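Local coordinates for spike protein P1 (Pseudoalteromonas phage pm2, PDB 2VVE) that forms the receptor-binding spike at the fivefold vertices of the virion, its C-terminal part carrying the receptor-binding activity, at residues A[131-136]-A[155-160]; A[103-108]-A[203-208]. All blocks are in the same frame, centred on the assembly; numbering follows the deposited sequence.

Contact 1: A[131-136]-A[155-160]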
ATOM      1  N   LEU A 131      14.755 -19.854 -25.468  1.00 14.93           N
ATOM      2  CA  LEU A 131      13.904 -18.798 -26.003  1.00 15.33           C
ATOM      3  C   LEU A 131      13.802 -18.970 -27.509  1.00 19.43           C
ATOM      4  O   LEU A 131      14.816 -19.024 -28.214  1.00 20.75           O
ATOM      5  CB  LEU A 131      14.461 -17.413 -25.649  1.00 21.86           C
ATOM      6  CG  LEU A 131      13.642 -16.157 -25.986  1.00 17.19           C
ATOM      7  CD1 LEU A 131      12.278 -16.164 -25.306  1.00 16.62           C
ATOM      8  CD2 LEU A 131      14.410 -14.904 -25.585  1.00 16.96           C
ATOM      9  N   LYS A 132      12.570 -19.042 -27.996  1.00 13.58           N
ATOM     10  CA  LYS A 132      12.319 -19.339 -29.396  1.00 14.28           C
ATOM     11  C   LYS A 132      11.461 -18.286 -30.069  1.00 19.18           C
ATOM     12  O   LYS A 132      10.746 -17.534 -29.408  1.00 17.14           O
ATOM     13  CB  LYS A 132      11.626 -20.691 -29.529  1.00 17.20           C
ATOM     14  CG  LYS A 132      12.475 -21.896 -29.151  1.00 22.03           C
ATOM     15  CD  LYS A 132      11.626 -23.154 -29.248  1.00 25.34           C
ATOM     16  CE  LYS A 132      12.370 -24.395 -28.761  1.00 21.14           C
ATOM     17  NZ  LYS A 132      11.459 -25.592 -28.700  1.00 32.45           N
ATOM     18  N   ALA A 133      11.542 -18.236 -31.395  1.00 10.17           N
ATOM     19  CA  ALA A 133      10.584 -17.471 -32.180  1.00 15.23           C
ATOM     20  C   ALA A 133      10.260 -18.186 -33.476  1.00 16.80           C
ATOM     21  O   ALA A 133      11.140 -18.808 -34.090  1.00 19.23           O
ATOM     22  CB  ALA A 133      11.104 -16.072 -32.467  1.00 11.36           C
ATOM     23  N   ARG A 134       8.996 -18.088 -33.880  1.00 16.05           N
ATOM     24  CA  ARG A 134       8.548 -18.488 -35.202  1.00 17.56           C
ATOM     25  C   ARG A 134       8.748 -17.265 -36.104  1.00 19.57           C
ATOM     26  O   ARG A 134       8.170 -16.192 -35.876  1.00 16.45           O
ATOM     27  CB  ARG A 134       7.078 -18.941 -35.156  1.00 17.48           C
ATOM     28  CG  ARG A 134       6.463 -19.239 -36.514  1.00 22.15           C
ATOM     29  CD  ARG A 134       5.006 -19.674 -36.404  1.00 17.03           C
ATOM     30  NE  ARG A 134       4.495 -20.065 -37.715  1.00 28.33           N
ATOM     31  CZ  ARG A 134       3.356 -20.720 -37.916  1.00 48.56           C
ATOM     32  NH1 ARG A 134       2.989 -21.038 -39.151  1.00 40.29           N
ATOM     33  NH2 ARG A 134       2.584 -21.061 -36.890  1.00 43.14           N
ATOM     34  N   VAL A 135       9.612 -17.420 -37.101  1.00 19.69           N
ATOM     35  CA  VAL A 135      10.110 -16.276 -37.854  1.00 15.10           C
ATOM     36  C   VAL A 135       9.770 -16.425 -39.333  1.00 13.50           C
ATOM     37  O   VAL A 135      10.009 -17.472 -39.936  1.00 20.71           O
ATOM     38  CB  VAL A 135      11.653 -16.077 -37.643  1.00 18.87           C
ATOM     39  CG1 VAL A 135      12.150 -14.907 -38.429  1.00 17.66           C
ATOM     40  CG2 VAL A 135      11.984 -15.857 -36.179  1.00 12.01           C
ATOM     41  N   ARG A 136       9.195 -15.370 -39.902  1.00 13.79           N
ATOM     42  CA  ARG A 136       8.785 -15.391 -41.298  1.00 21.35           C
ATOM     43  C   ARG A 136       9.558 -14.347 -42.092  1.00 20.41           C
ATOM     44  O   ARG A 136       9.471 -13.141 -41.828  1.00 18.44           O
ATOM     45  CB  ARG A 136       7.270 -15.164 -41.423  1.00 18.02           C
ATOM     46  CG  ARG A 136       6.739 -15.235 -42.864  1.00 21.51           C
ATOM     47  CD  ARG A 136       5.240 -15.180 -42.898  1.00 22.32           C
ATOM     48  NE  ARG A 136       4.669 -16.281 -42.133  1.00 21.73           N
ATOM     49  CZ  ARG A 136       3.438 -16.286 -41.638  1.00 24.90           C
ATOM     50  NH1 ARG A 136       2.637 -15.243 -41.826  1.00 19.95           N
ATOM     51  NH2 ARG A 136       3.019 -17.336 -40.941  1.00 27.96           N
ATOM     52  N   PRO A 155      17.942 -13.105 -38.003  1.00 15.80           N
ATOM     53  CA  PRO A 155      17.139 -12.571 -36.903  1.00 14.88           C
ATOM     54  C   PRO A 155      17.877 -12.700 -35.568  1.00 12.75           C
ATOM     55  O   PRO A 155      18.700 -13.602 -35.405  1.00 12.58           O
ATOM     56  CB  PRO A 155      15.870 -13.438 -36.928  1.00 14.90           C
ATOM     57  CG  PRO A 155      16.300 -14.717 -37.615  1.00 12.05           C
ATOM     58  CD  PRO A 155      17.336 -14.309 -38.609  1.00 17.16           C
ATOM     59  N   ALA A 156      17.613 -11.789 -34.640  1.00 16.32           N
ATOM     60  CA  ALA A 156      18.246 -11.855 -33.317  1.00 10.59           C
ATOM     61  C   ALA A 156      17.299 -11.382 -32.228  1.00 11.19           C
ATOM     62  O   ALA A 156      16.302 -10.704 -32.515  1.00 11.27           O
ATOM     63  CB  ALA A 156      19.535 -11.036 -33.289  1.00 12.27           C
ATOM     64  N   PHE A 157      17.592 -11.788 -30.991  1.00 12.53           N
ATOM     65  CA  PHE A 157      17.090 -11.091 -29.811  1.00 10.61           C
ATOM     66  C   PHE A 157      18.239 -10.281 -29.281  1.00 10.60           C
ATOM     67  O   PHE A 157      19.314 -10.837 -29.039  1.00 12.09           O
ATOM     68  CB  PHE A 157      16.667 -12.067 -28.714  1.00 12.39           C
ATOM     69  CG  PHE A 157      15.582 -13.010 -29.124  1.00 18.48           C
ATOM     70  CD1 PHE A 157      14.342 -12.532 -29.538  1.00 13.75           C
ATOM     71  CD2 PHE A 157      15.795 -14.383 -29.079  1.00 14.38           C
ATOM     72  CE1 PHE A 157      13.311 -13.425 -29.904  1.00 15.82           C
ATOM     73  CE2 PHE A 157      14.784 -15.289 -29.456  1.00 18.73           C
ATOM     74  CZ  PHE A 157      13.539 -14.801 -29.863  1.00 18.51           C
ATOM     75  N   TYR A 158      18.025  -8.972 -29.128  1.00  9.44           N
ATOM     76  CA  TYR A 158      18.947  -8.146 -28.356  1.00 12.94           C
ATOM     77  C   TYR A 158      18.383  -8.055 -26.939  1.00 14.31           C
ATOM     78  O   TYR A 158      17.273  -7.561 -26.752  1.00 11.92           O
ATOM     79  CB  TYR A 158      19.064  -6.732 -28.941  1.00  8.39           C
ATOM     80  CG  TYR A 158      19.774  -6.613 -30.275  1.00 10.08           C
ATOM     81  CD1 TYR A 158      20.440  -7.704 -30.867  1.00 16.84           C
ATOM     82  CD2 TYR A 158      19.782  -5.403 -30.946  1.00 17.27           C
ATOM     83  CE1 TYR A 158      21.085  -7.563 -32.094  1.00 20.89           C
ATOM     84  CE2 TYR A 158      20.418  -5.258 -32.159  1.00 16.54           C
ATOM     85  CZ  TYR A 158      21.073  -6.318 -32.729  1.00 19.48           C
ATOM     86  OH  TYR A 158      21.706  -6.101 -33.943  1.00 16.95           O
ATOM     87  N   ILE A 159      19.143  -8.519 -25.948  1.00 11.16           N
ATOM     88  CA  ILE A 159      18.643  -8.608 -24.574  1.00  9.67           C
ATOM     89  C   ILE A 159      19.544  -7.827 -23.613  1.00 13.86           C
ATOM     90  O   ILE A 159      20.772  -7.946 -23.666  1.00 16.18           O
ATOM     91  CB  ILE A 159      18.523 -10.082 -24.099  1.00 16.10           C
ATOM     92  CG1 ILE A 159      17.761 -10.925 -25.137  1.00 10.55           C
ATOM     93  CG2 ILE A 159      17.866 -10.157 -22.701  1.00 13.15           C
ATOM     94  CD1 ILE A 159      17.526 -12.389 -24.725  1.00  8.85           C
ATOM     95  N   THR A 160      18.945  -7.048 -22.714  1.00 11.97           N
ATOM     96  CA  THR A 160      19.757  -6.316 -21.729  1.00 15.44           C
ATOM     97  C   THR A 160      20.476  -7.338 -20.822  1.00 18.41           C
ATOM     98  O   THR A 160      19.877  -8.322 -20.403  1.00 19.79           O
ATOM     99  CB  THR A 160      18.910  -5.337 -20.875  1.00 16.17           C
ATOM    100  OG1 THR A 160      17.867  -6.055 -20.219  1.00 19.17           O
ATOM    101  CG2 THR A 160      18.284  -4.227 -21.748  1.00 17.33           C
TER
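Leu131 lays CG and its CD2 methyl against the ring of Phe157, and this fit shows how facing sheets can pack through interlocking side chains. The two strands belong to facing sheets of a jelly-roll-like sandwich; their axes stay 9.3 Å apart at closest approach and run at 140° to each other. With CG anti to the backbone N (chi1 -174°), Leu131 reaches toward strand 155-160 and sets CD2 over one face of the Phe157 ring, 4.0 Å from its centroid and toward the rim, a CH-pi contact. The same methyl also meets CD1 of Ile159 at 4.1 Å, so the CD2 methyl settles into the notch between the aromatic ring and the isoleucine end. The far end of the ring fits beside the small Ala133, whose CB lies 3.8 Å from CZ of Phe157. Nearby, the carbonyl O of Lys132 approaches the ring edge close to its plane. Beyond this, Val135 CG1 rests against Pro155 CG at 4.2 Å. Leu191 and Val193 of strand 189-195 add further packing to Phe157. No hydrogen bond crosses between the two segments, so they are held together by apolar packing in the buried interior of the sandwich.

Contact 2: A[103-108]-A[203-208]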
ATOM      1  N   GLU A 103      22.891  -0.790 -30.880  1.00 16.87           N
ATOM      2  CA  GLU A 103      23.082   0.621 -30.546  1.00 14.04           C
ATOM      3  C   GLU A 103      22.725   0.894 -29.081  1.00 18.59           C
ATOM      4  O   GLU A 103      22.803   2.040 -28.589  1.00 16.96           O
ATOM      5  CB  GLU A 103      22.213   1.482 -31.473  1.00 12.13           C
ATOM      6  CG  GLU A 103      22.561   1.354 -32.962  1.00 17.63           C
ATOM      7  CD  GLU A 103      23.657   2.300 -33.410  1.00 45.27           C
ATOM      8  OE1 GLU A 103      24.528   2.662 -32.587  1.00 49.66           O
ATOM      9  OE2 GLU A 103      23.648   2.678 -34.600  1.00 36.54           O
ATOM     10  N   GLY A 104      22.334  -0.169 -28.386  1.00 15.92           N
ATOM     11  CA  GLY A 104      21.953  -0.060 -26.989  1.00 15.73           C
ATOM     12  C   GLY A 104      20.468   0.165 -26.800  1.00 15.34           C
ATOM     13  O   GLY A 104      19.760   0.545 -27.734  1.00 14.00           O
ATOM     14  N   ARG A 105      20.012  -0.061 -25.574  1.00 14.76           N
ATOM     15  CA  ARG A 105      18.584  -0.039 -25.250  1.00 13.08           C
ATOM     16  C   ARG A 105      17.904   1.303 -25.565  1.00  9.90           C
ATOM     17  O   ARG A 105      16.847   1.343 -26.211  1.00 10.58           O
ATOM     18  CB  ARG A 105      18.390  -0.390 -23.777  1.00 14.57           C
ATOM     19  CG  ARG A 105      16.940  -0.508 -23.387  1.00 12.98           C
ATOM     20  CD  ARG A 105      16.765  -0.495 -21.853  1.00 13.27           C
ATOM     21  NE  ARG A 105      17.251   0.733 -21.229  1.00 23.70           N
ATOM     22  CZ  ARG A 105      16.608   1.903 -21.220  1.00 23.02           C
ATOM     23  NH1 ARG A 105      15.430   2.045 -21.812  1.00 30.72           N
ATOM     24  NH2 ARG A 105      17.153   2.946 -20.613  1.00 30.19           N
ATOM     25  N   THR A 106      18.500   2.395 -25.091  1.00 12.55           N
ATOM     26  CA  THR A 106      17.920   3.726 -25.283  1.00 16.32           C
ATOM     27  C   THR A 106      17.679   4.022 -26.772  1.00 14.01           C
ATOM     28  O   THR A 106      16.607   4.499 -27.149  1.00 12.60           O
ATOM     29  CB  THR A 106      18.790   4.815 -24.624  1.00 13.12           C
ATOM     30  OG1 THR A 106      18.850   4.555 -23.219  1.00 14.66           O
ATOM     31  CG2 THR A 106      18.201   6.206 -24.853  1.00 15.56           C
ATOM     32  N   ALA A 107      18.654   3.689 -27.610  1.00 13.47           N
ATOM     33  CA  ALA A 107      18.585   4.013 -29.043  1.00 15.64           C
ATOM     34  C   ALA A 107      17.474   3.214 -29.733  1.00  9.92           C
ATOM     35  O   ALA A 107      16.742   3.742 -30.572  1.00 14.10           O
ATOM     36  CB  ALA A 107      19.929   3.764 -29.705  1.00 15.42           C
ATOM     37  N   LEU A 108      17.322   1.956 -29.342  1.00  9.28           N
ATOM     38  CA  LEU A 108      16.315   1.093 -29.963  1.00 13.39           C
ATOM     39  C   LEU A 108      14.905   1.563 -29.588  1.00 14.57           C
ATOM     40  O   LEU A 108      14.011   1.632 -30.447  1.00 11.45           O
ATOM     41  CB  LEU A 108      16.555  -0.384 -29.619  1.00 10.80           C
ATOM     42  CG  LEU A 108      17.342  -1.129 -30.715  1.00 16.59           C
ATOM     43  CD1 LEU A 108      18.756  -0.544 -30.977  1.00 12.46           C
ATOM     44  CD2 LEU A 108      17.423  -2.644 -30.459  1.00 15.54           C
ATOM     45  N   ARG A 203      14.993  -6.787 -20.751  1.00 14.31           N
ATOM     46  CA  ARG A 203      14.237  -6.306 -21.914  1.00 10.99           C
ATOM     47  C   ARG A 203      14.798  -6.937 -23.185  1.00 14.55           C
ATOM     48  O   ARG A 203      16.025  -7.013 -23.365  1.00 14.11           O
ATOM     49  CB  ARG A 203      14.286  -4.782 -22.000  1.00 11.78           C
ATOM     50  CG  ARG A 203      13.433  -4.164 -23.104  1.00 13.56           C
ATOM     51  CD  ARG A 203      13.014  -2.750 -22.711  1.00 10.34           C
ATOM     52  NE  ARG A 203      12.048  -2.788 -21.600  1.00 16.16           N
ATOM     53  CZ  ARG A 203      11.565  -1.718 -20.973  1.00 18.66           C
ATOM     54  NH1 ARG A 203      11.962  -0.508 -21.330  1.00 17.40           N
ATOM     55  NH2 ARG A 203      10.681  -1.864 -19.985  1.00 18.69           N
ATOM     56  N   VAL A 204      13.884  -7.383 -24.049  1.00 12.18           N
ATOM     57  CA  VAL A 204      14.224  -8.129 -25.270  1.00 10.16           C
ATOM     58  C   VAL A 204      13.687  -7.431 -26.520  1.00 12.03           C
ATOM     59  O   VAL A 204      12.486  -7.167 -26.616  1.00 12.27           O
ATOM     60  CB  VAL A 204      13.654  -9.584 -25.227  1.00 13.74           C
ATOM     61  CG1 VAL A 204      14.101 -10.375 -26.464  1.00 13.33           C
ATOM     62  CG2 VAL A 204      14.053 -10.299 -23.936  1.00 11.72           C
ATOM     63  N   PHE A 205      14.582  -7.148 -27.472  1.00 12.65           N
ATOM     64  CA  PHE A 205      14.223  -6.552 -28.770  1.00 12.48           C
ATOM     65  C   PHE A 205      14.404  -7.592 -29.898  1.00 10.59           C
ATOM     66  O   PHE A 205      15.542  -7.931 -30.268  1.00 11.07           O
ATOM     67  CB  PHE A 205      15.101  -5.328 -29.091  1.00 13.43           C
ATOM     68  CG  PHE A 205      15.028  -4.213 -28.082  1.00 10.20           C
ATOM     69  CD1 PHE A 205      14.226  -3.098 -28.327  1.00 12.08           C
ATOM     70  CD2 PHE A 205      15.793  -4.248 -26.915  1.00 13.47           C
ATOM     71  CE1 PHE A 205      14.166  -2.047 -27.410  1.00  9.62           C
ATOM     72  CE2 PHE A 205      15.736  -3.195 -25.990  1.00 11.51           C
ATOM     73  CZ  PHE A 205      14.917  -2.103 -26.237  1.00 18.69           C
ATOM     74  N   PRO A 206      13.295  -8.123 -30.434  1.00 10.16           N
ATOM     75  CA  PRO A 206      13.403  -8.970 -31.626  1.00 12.79           C
ATOM     76  C   PRO A 206      13.711  -8.114 -32.859  1.00 12.14           C
ATOM     77  O   PRO A 206      12.940  -7.206 -33.203  1.00 13.88           O
ATOM     78  CB  PRO A 206      12.013  -9.632 -31.723  1.00 16.20           C
ATOM     79  CG  PRO A 206      11.351  -9.383 -30.389  1.00 15.13           C
ATOM     80  CD  PRO A 206      11.902  -8.050 -29.949  1.00 13.21           C
ATOM     81  N   VAL A 207      14.840  -8.398 -33.508  1.00 11.13           N
ATOM     82  CA  VAL A 207      15.320  -7.567 -34.617  1.00 13.10           C
ATOM     83  C   VAL A 207      15.853  -8.357 -35.798  1.00 12.11           C
ATOM     84  O   VAL A 207      16.196  -9.547 -35.666  1.00 11.00           O
ATOM     85  CB  VAL A 207      16.462  -6.601 -34.158  1.00 16.10           C
ATOM     86  CG1 VAL A 207      16.006  -5.727 -33.000  1.00 13.41           C
ATOM     87  CG2 VAL A 207      17.730  -7.379 -33.796  1.00 14.60           C
ATOM     88  N   GLU A 208      15.939  -7.684 -36.952  1.00 10.96           N
ATOM     89  CA  GLU A 208      16.722  -8.185 -38.085  1.00 14.65           C
ATOM     90  C   GLU A 208      18.117  -7.525 -38.041  1.00 15.01           C
ATOM     91  O   GLU A 208      18.212  -6.296 -38.019  1.00 14.28           O
ATOM     92  CB  GLU A 208      16.006  -7.865 -39.405  1.00 13.09           C
ATOM     93  CG  GLU A 208      16.800  -8.290 -40.658  1.00 14.17           C
ATOM     94  CD  GLU A 208      17.240  -9.758 -40.617  1.00 19.76           C
ATOM     95  OE1 GLU A 208      16.361 -10.663 -40.625  1.00 19.99           O
ATOM     96  OE2 GLU A 208      18.468 -10.004 -40.578  1.00 19.08           O
TER
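Leu108 and Arg105, about one turn apart on a short helix, clasp the Phe205 ring from two directions, an example of a helix packed on the outer surface of a jelly-roll-like beta sandwich. Leu108 covers one face: CB stands 4.0 Å from the ring centroid, 26° off the normal, in a CH-pi contact, while CD2 lies 3.7 Å from CG of Phe205 near the root of the ring. CD2 also touches CG1 of Val207 at 4.2 Å, extending the apolar patch along the strand. Arg105 comes to the ring edge instead, its CG near the ring plane and 3.8 Å from CZ of Phe205. Its chain then bends at chi3 (61°), and the guanidinium plane ends up 30° from that of the ring. There NH1 of Arg105 and NH1 of Arg203 are 4.3 Å apart, a pair of like charges.

Glu109, in the next shell, forms salt bridges with both. Arg203 is held further by Asp117 through NE, and Arg105 NE donates to the carbonyl O of Thr166. Tyr158 and Leu169, from neighbouring strands, pack against Leu108 as well. The helix that presents these side chains starts after Gly104 at the N-cap position, and its first turn is closed by Leu108 N bonding to Gly104 O at 3.2 Å.

From the N terminus the chain first builds most of a jelly-roll domain and strand 88-91, then reaches the turn and helix at 103-108, strand 129-137, strand 151-160 and strand 200-208. Contact 1 closes a short loop of 18 residues between its segments; contact 2 closes a long one of 94, and the first is nested inside the second. They meet at strands 151-160 and 200-208, antiparallel neighbours in one sheet: Tyr158 O lies 2.8 Å from Phe205 N in a probable hydrogen bond. That sheet thus has a partner on each surface, the facing sheet through contact 1 and the helix through contact 2, with the Tyr158 ring packed against Leu108 of the helix.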